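Local coordinates for Exo-1,5-alpha-L-arabinofuranobiosidase (Gibberella zeae, PDB 2YDP), which is a glycoside hydrolase that probably cuts alpha-1,5-linked L-arabinofuranose chains, releasing arabinobiose units from their ends, at residues Pro153-Phe158 and Ser171-Asn176; Ser114-Thr119 and Glu144-Pro149. The protein carries 1 engineered substitution. One frame throughout, in Å; residues are numbered along the deposited sequence.

Contact 1 of 2, residues Pro153-Phe158 and Ser171-Asn176. With EDG (1,4-dideoxy-1,4-imino-L-arabinitol), chain D; AHR (alpha-L-arabinofuranose), chain E.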
loop_
_atom_site.group_PDB
_atom_site.type_symbol
_atom_site.label_atom_id
_atom_site.label_comp_id
_atom_site.label_asym_id
_atom_site.label_seq_id
_atom_site.Cartn_x
_atom_site.Cartn_y
_atom_site.Cartn_z
ATOM N N PRO A 153 16.412 -7.720 -4.476
ATOM C CA PRO A 153 15.823 -6.406 -4.138
ATOM C C PRO A 153 14.896 -6.425 -2.914
ATOM O O PRO A 153 14.524 -7.495 -2.417
ATOM C CB PRO A 153 15.025 -6.038 -5.392
ATOM C CG PRO A 153 14.616 -7.352 -5.933
ATOM C CD PRO A 153 15.847 -8.243 -5.723
ATOM N N VAL A 154 14.570 -5.225 -2.421
ATOM C CA VAL A 154 13.554 -5.056 -1.400
ATOM C C VAL A 154 12.531 -4.137 -1.984
ATOM O O VAL A 154 12.880 -3.334 -2.859
ATOM C CB VAL A 154 14.093 -4.468 -0.069
ATOM C CG1 VAL A 154 15.011 -5.531 0.611
ATOM C CG2 VAL A 154 14.797 -3.114 -0.279
ATOM N N TRP A 155 11.283 -4.256 -1.511
ATOM C CA TRP A 155 10.182 -3.522 -2.116
ATOM C C TRP A 155 9.058 -3.184 -1.130
ATOM O O TRP A 155 8.906 -3.856 -0.110
ATOM C CB TRP A 155 9.485 -4.394 -3.171
ATOM C CG TRP A 155 10.253 -5.286 -4.098
ATOM C CD1 TRP A 155 10.523 -6.586 -3.908
ATOM C CD2 TRP A 155 10.689 -4.969 -5.436
ATOM N NE1 TRP A 155 11.102 -7.122 -5.035
ATOM C CE2 TRP A 155 11.240 -6.140 -5.977
ATOM C CE3 TRP A 155 10.673 -3.805 -6.216
ATOM C CZ2 TRP A 155 11.755 -6.200 -7.279
ATOM C CZ3 TRP A 155 11.233 -3.851 -7.494
ATOM C CH2 TRP A 155 11.747 -5.042 -8.018
ATOM N N GLU A 156 8.213 -2.202 -1.509
ATOM C CA GLU A 156 6.807 -2.145 -1.061
ATOM C C GLU A 156 6.617 -1.924 0.466
ATOM O O GLU A 156 5.955 -2.722 1.138
ATOM C CB GLU A 156 6.065 -3.425 -1.530
ATOM C CG GLU A 156 5.850 -3.474 -3.057
ATOM C CD GLU A 156 5.921 -4.865 -3.705
ATOM O OE1 GLU A 156 6.181 -5.888 -3.041
ATOM O OE2 GLU A 156 5.750 -4.895 -4.941
ATOM N N PRO A 157 7.171 -0.825 1.016
ATOM C CA PRO A 157 7.007 -0.554 2.442
ATOM C C PRO A 157 5.584 -0.206 2.866
ATOM O O PRO A 157 4.816 0.440 2.102
ATOM C CB PRO A 157 7.909 0.667 2.668
ATOM C CG PRO A 157 7.886 1.379 1.297
ATOM C CD PRO A 157 7.933 0.248 0.324
ATOM N N PHE A 158 5.238 -0.641 4.078
ATOM C CA PHE A 158 3.954 -0.318 4.672
ATOM C C PHE A 158 4.188 -0.041 6.154
ATOM O O PHE A 158 4.768 -0.875 6.853
ATOM C CB PHE A 158 2.925 -1.459 4.517
ATOM C CG PHE A 158 1.546 -1.087 5.023
ATOM C CD1 PHE A 158 0.675 -0.376 4.213
ATOM C CD2 PHE A 158 1.152 -1.395 6.325
ATOM C CE1 PHE A 158 -0.565 0.022 4.678
ATOM C CE2 PHE A 158 -0.063 -1.002 6.804
ATOM C CZ PHE A 158 -0.944 -0.299 5.976
ATOM N N SER A 171 8.593 -6.288 1.383
ATOM C CA SER A 171 8.860 -7.528 0.625
ATOM C C SER A 171 10.355 -7.678 0.431
ATOM O O SER A 171 11.035 -6.684 0.160
ATOM C CB SER A 171 8.215 -7.472 -0.767
ATOM O OG SER A 171 6.833 -7.194 -0.667
ATOM N N ASP A 172 10.864 -8.906 0.523
ATOM C CA ASP A 172 12.326 -9.086 0.659
ATOM C C ASP A 172 12.802 -10.273 -0.171
ATOM O O ASP A 172 12.377 -11.400 0.051
ATOM C CB ASP A 172 12.640 -9.286 2.158
ATOM C CG ASP A 172 14.116 -9.247 2.488
ATOM O OD1 ASP A 172 14.971 -9.050 1.574
ATOM O OD2 ASP A 172 14.428 -9.388 3.701
ATOM N N GLN A 173 13.687 -10.005 -1.125
ATOM C CA GLN A 173 14.286 -11.056 -1.955
ATOM C C GLN A 173 15.723 -11.397 -1.521
ATOM O O GLN A 173 16.414 -12.160 -2.206
ATOM C CB GLN A 173 14.315 -10.642 -3.418
ATOM C CG GLN A 173 12.926 -10.464 -4.029
ATOM C CD GLN A 173 12.942 -10.370 -5.556
ATOM O OE1 GLN A 173 12.222 -9.567 -6.137
ATOM N NE2 GLN A 173 13.747 -11.208 -6.210
ATOM N N ARG A 174 16.159 -10.849 -0.388
ATOM C CA ARG A 174 17.577 -10.956 0.016
ATOM C C ARG A 174 18.005 -12.354 0.429
ATOM O O ARG A 174 19.174 -12.701 0.300
ATOM C CB ARG A 174 17.924 -9.944 1.099
ATOM C CG ARG A 174 18.118 -8.527 0.528
ATOM C CD ARG A 174 18.217 -7.457 1.641
ATOM N NE ARG A 174 17.129 -7.535 2.628
ATOM C CZ ARG A 174 16.942 -6.642 3.602
ATOM N NH1 ARG A 174 17.758 -5.599 3.710
ATOM N NH2 ARG A 174 15.956 -6.793 4.478
ATOM N N ASP A 175 17.045 -13.161 0.859
ATOM C CA ASP A 175 17.292 -14.543 1.249
ATOM C C ASP A 175 17.229 -15.393 -0.021
ATOM O O ASP A 175 16.451 -16.329 -0.106
ATOM C CB ASP A 175 16.221 -14.955 2.261
ATOM C CG ASP A 175 16.622 -16.161 3.107
ATOM O OD1 ASP A 175 17.734 -16.678 2.925
ATOM O OD2 ASP A 175 15.815 -16.602 3.953
ATOM N N ASN A 176 18.042 -15.043 -1.007
ATOM C CA ASN A 176 17.838 -15.539 -2.376
ATOM C C ASN A 176 18.193 -16.998 -2.636
ATOM O O ASN A 176 17.961 -17.490 -3.729
ATOM C CB ASN A 176 18.521 -14.650 -3.406
ATOM C CG ASN A 176 20.041 -14.667 -3.302
ATOM O OD1 ASN A 176 20.611 -14.884 -2.229
ATOM N ND2 ASN A 176 20.703 -14.378 -4.423
HETATM O "O2'" EDG D . 5.918 -8.191 -4.183
HETATM C "C2'" EDG D . 6.204 -8.416 -5.574
HETATM C "C1'" EDG D . 5.044 -7.892 -6.430
HETATM N "N4'" EDG D . 5.587 -6.733 -7.102
HETATM C "C3'" EDG D . 7.427 -7.612 -6.000
HETATM O "O3'" EDG D . 8.560 -8.472 -6.172
HETATM C "C4'" EDG D . 7.022 -6.928 -7.298
HETATM C "C5'" EDG D . 7.790 -5.627 -7.533
HETATM O "O5'" EDG D . 7.655 -5.255 -8.904
HETATM O O5 AHR E . 6.067 -0.623 -8.175
HETATM C C5 AHR E . 6.733 -0.752 -9.420
HETATM C C4 AHR E . 6.834 -2.227 -9.773
HETATM O O4 AHR E . 7.673 -2.897 -8.836
HETATM C C3 AHR E . 7.548 -2.540 -11.097
HETATM O O3 AHR E . 6.741 -2.291 -12.263
HETATM C C2 AHR E . 7.879 -4.006 -10.949
HETATM O O2 AHR E . 9.039 -4.362 -11.728
HETATM C C1 AHR E . 8.201 -4.076 -9.467
#

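Contact 2 of 2, residues Ser114-Thr119 and Glu144-Pro149. With EDG (1,4-dideoxy-1,4-imino-L-arabinitol), chain D.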
loop_
_atom_site.group_PDB
_atom_site.type_symbol
_atom_site.label_atom_id
_atom_site.label_comp_id
_atom_site.label_asym_id
_atom_site.label_seq_id
_atom_site.Cartn_x
_atom_site.Cartn_y
_atom_site.Cartn_z
ATOM N N SER A 114 18.487 5.029 -12.001
ATOM C CA SER A 114 17.729 4.867 -13.229
ATOM C C SER A 114 18.051 3.551 -13.930
ATOM O O SER A 114 17.220 3.031 -14.650
ATOM C CB SER A 114 17.951 6.058 -14.147
ATOM O OG SER A 114 19.340 6.231 -14.333
ATOM N N ASP A 115 19.227 2.990 -13.676
ATOM C CA ASP A 115 19.587 1.668 -14.233
ATOM C C ASP A 115 19.010 0.477 -13.452
ATOM O O ASP A 115 19.158 -0.670 -13.864
ATOM C CB ASP A 115 21.104 1.509 -14.439
ATOM C CG ASP A 115 21.888 1.355 -13.122
ATOM O OD1 ASP A 115 21.299 1.275 -12.014
ATOM O OD2 ASP A 115 23.135 1.344 -13.202
ATOM N N LEU A 116 18.345 0.769 -12.337
ATOM C CA LEU A 116 17.616 -0.237 -11.560
ATOM C C LEU A 116 18.566 -1.240 -10.922
ATOM O O LEU A 116 18.194 -2.386 -10.683
ATOM C CB LEU A 116 16.525 -0.954 -12.397
ATOM C CG LEU A 116 15.444 -0.148 -13.157
ATOM C CD1 LEU A 116 14.446 -1.090 -13.854
ATOM C CD2 LEU A 116 14.723 0.838 -12.252
ATOM N N SER A 117 19.798 -0.820 -10.668
ATOM C CA SER A 117 20.815 -1.742 -10.132
ATOM C C SER A 117 20.693 -1.991 -8.626
ATOM O O SER A 117 21.208 -2.996 -8.127
ATOM C CB SER A 117 22.234 -1.244 -10.461
ATOM O OG SER A 117 22.415 0.077 -9.988
ATOM N N GLU A 118 20.024 -1.091 -7.897
ATOM C CA GLU A 118 19.876 -1.242 -6.439
ATOM C C GLU A 118 18.504 -0.782 -5.930
ATOM O O GLU A 118 17.777 -0.101 -6.641
ATOM C CB GLU A 118 20.956 -0.448 -5.699
ATOM C CG GLU A 118 22.387 -0.877 -6.050
ATOM C CD GLU A 118 23.427 -0.207 -5.198
ATOM O OE1 GLU A 118 23.506 -0.548 -3.989
ATOM O OE2 GLU A 118 24.155 0.656 -5.747
ATOM N N THR A 119 18.168 -1.163 -4.701
ATOM C CA THR A 119 16.881 -0.797 -4.077
ATOM C C THR A 119 17.186 -0.361 -2.646
ATOM O O THR A 119 18.010 -0.965 -1.957
ATOM C CB THR A 119 15.836 -1.960 -4.078
ATOM O OG1 THR A 119 16.479 -3.198 -3.713
ATOM C CG2 THR A 119 15.147 -2.134 -5.464
ATOM N N GLU A 144 19.145 -5.693 -7.271
ATOM C CA GLU A 144 18.617 -5.237 -8.540
ATOM C C GLU A 144 17.089 -5.231 -8.544
ATOM O O GLU A 144 16.460 -6.204 -8.150
ATOM C CB GLU A 144 19.133 -6.106 -9.679
ATOM C CG GLU A 144 18.811 -5.511 -11.066
ATOM C CD GLU A 144 19.396 -6.335 -12.219
ATOM O OE1 GLU A 144 20.027 -7.391 -11.958
ATOM O OE2 GLU A 144 19.220 -5.923 -13.383
ATOM N N ALA A 145 16.530 -4.125 -9.019
ATOM C CA ALA A 145 15.104 -3.847 -8.915
ATOM C C ALA A 145 14.296 -4.498 -10.034
ATOM O O ALA A 145 13.596 -3.809 -10.791
ATOM C CB ALA A 145 14.864 -2.351 -8.852
ATOM N N LEU A 146 14.407 -5.823 -10.128
ATOM C CA LEU A 146 13.508 -6.654 -10.968
ATOM C C LEU A 146 12.951 -7.807 -10.154
ATOM O O LEU A 146 13.665 -8.435 -9.355
ATOM C CB LEU A 146 14.219 -7.180 -12.238
ATOM C CG LEU A 146 14.828 -6.166 -13.203
ATOM C CD1 LEU A 146 15.740 -6.870 -14.219
ATOM C CD2 LEU A 146 13.767 -5.376 -13.946
ATOM N N PRO A 147 11.643 -8.097 -10.325
ATOM C CA PRO A 147 11.039 -9.125 -9.498
ATOM C C PRO A 147 11.299 -10.537 -10.030
ATOM O O PRO A 147 10.355 -11.242 -10.359
ATOM C CB PRO A 147 9.546 -8.783 -9.561
ATOM C CG PRO A 147 9.385 -8.199 -10.974
ATOM C CD PRO A 147 10.662 -7.400 -11.179
ATOM N N ASN A 148 12.570 -10.934 -10.092
ATOM C CA ASN A 148 12.972 -12.239 -10.611
ATOM C C ASN A 148 13.668 -13.056 -9.526
ATOM O O ASN A 148 14.348 -12.474 -8.693
ATOM C CB ASN A 148 13.941 -12.049 -11.766
ATOM C CG ASN A 148 13.331 -11.283 -12.903
ATOM O OD1 ASN A 148 12.114 -11.124 -12.975
ATOM N ND2 ASN A 148 14.164 -10.790 -13.790
ATOM N N PRO A 149 13.502 -14.398 -9.528
ATOM C CA PRO A 149 14.215 -15.210 -8.518
ATOM C C PRO A 149 15.728 -15.068 -8.630
ATOM O O PRO A 149 16.243 -14.964 -9.736
ATOM C CB PRO A 149 13.792 -16.653 -8.833
ATOM C CG PRO A 149 13.082 -16.609 -10.165
ATOM C CD PRO A 149 12.599 -15.208 -10.367
HETATM O "O2'" EDG D . 5.918 -8.191 -4.183
HETATM C "C2'" EDG D . 6.204 -8.416 -5.574
HETATM C "C1'" EDG D . 5.044 -7.892 -6.430
HETATM N "N4'" EDG D . 5.587 -6.733 -7.102
HETATM C "C3'" EDG D . 7.427 -7.612 -6.000
HETATM O "O3'" EDG D . 8.560 -8.472 -6.172
HETATM C "C4'" EDG D . 7.022 -6.928 -7.298
HETATM C "C5'" EDG D . 7.790 -5.627 -7.533
HETATM O "O5'" EDG D . 7.655 -5.255 -8.904
#

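Contact 1 of 2, residues Pro153-Phe158 and Ser171-Asn176
W155 and Q173 meet obliquely at the mouth of a beta-propeller blade, where strands 154-162 and 165-172 form an antiparallel hairpin. The indole NE1 donates to Q173 OE1 at 2.9 Å; the oxygen lies exactly in the ring plane, while the amide is turned 33° against it. One face of the indole is backed by P153 CB, and EDG C5' sits 3.5 Å above the centre of the other. Backbone bonds in both directions pair W155 with S171, and Q173 N closes the end of the ladder on P153 O at 2.9 Å.

On the same side of the sheet, S171 OG, anti to the carbonyl carbon (chi1 -55°), is set toward E156, giving its proton to OE1 at 2.8 Å nearly along the C-O bond. E156 OE1 also accepts from EDG O2' at 2.6 Å, and its OE2 lies 2.8 Å from EDG N4'. The other sheet face carries V154 and D172. R174 grips D172 side-on, with NE 2.8 Å from OD1, and V154 CG1 lies over one face of the guanidinium. R174 N reaches the same OD1 from the opposite face of the carboxylate, making an Asx turn.

S171 OG is also hydrogen-bonded to M212 N, and Q173 OE1 to R209 NH2. S171 and Q173 line the iminosugar pocket themselves, and by holding E156 OE1 and W155 NE1 they probably help to fix the carboxylate and indole that EDG meets.

Contact 2 of 2, residues Ser114-Thr119 and Glu144-Pro149
L116 and A145 join two loops at the pocket end of a six-bladed beta-propeller: 114-119 connects strands 105-111 and 119-126 of one blade, and 144-149 leads out of that blade toward the next. The backbone link is a single hydrogen bond, from A145 N to L116 O at 2.9 Å and nearly straight at the hydrogen (168°). Around the same carbonyl, E144 CG packs at 3.2 Å; its CG stands anti to the backbone N (chi1 -170°) and the rest of the chain runs on extended, carrying the carboxylate away from the loop opposite.

The side chain of L116 can be followed outward. Its CB rests 4.2 Å from A145 CB. CG turns anti to the carbonyl carbon (chi1 -54°) and serves as the branch point; of the two methyls, CD1 does the touching, lying 4.2 Å from A145 O and 4.3 Å from L146 CD2. R85, on strand 84-85, also touches this leucine.

T119 packs on A145 as well, its CG2 pressing on A145 CB at 3.4 Å, tighter than usual for two methyl groups; the hydroxyl of T119 turns to G143 O instead. Just before L116, D115 OD1 accepts from S117 N, which makes an Asx turn that shapes the first loop, and also from S117 OG. A145 and P147 are each the centre of an inverse gamma turn, and at the second of these turns P147 CB lies 3.5 Å from EDG O3'.

From the N terminus the chain first enters contact 2, whose segment 114-119 leads into strand 119-126; after strand 134-142 it returns at 144-149 and closes that loop. Only then does contact 1 open, closing the hairpin of strands 154-162 and 165-172 in the next blade. The two are in series, neither nesting nor crossing, yet they touch side by side. V154 N lies 3.1 Å from T119 OG1 and Q173 NE2 lies 2.9 Å from N148 O, both probable hydrogen bonds, while W155 CH2 packs on A145 C. Consecutive propeller blades are thus tied together beside the iminosugar, which both contacts reach.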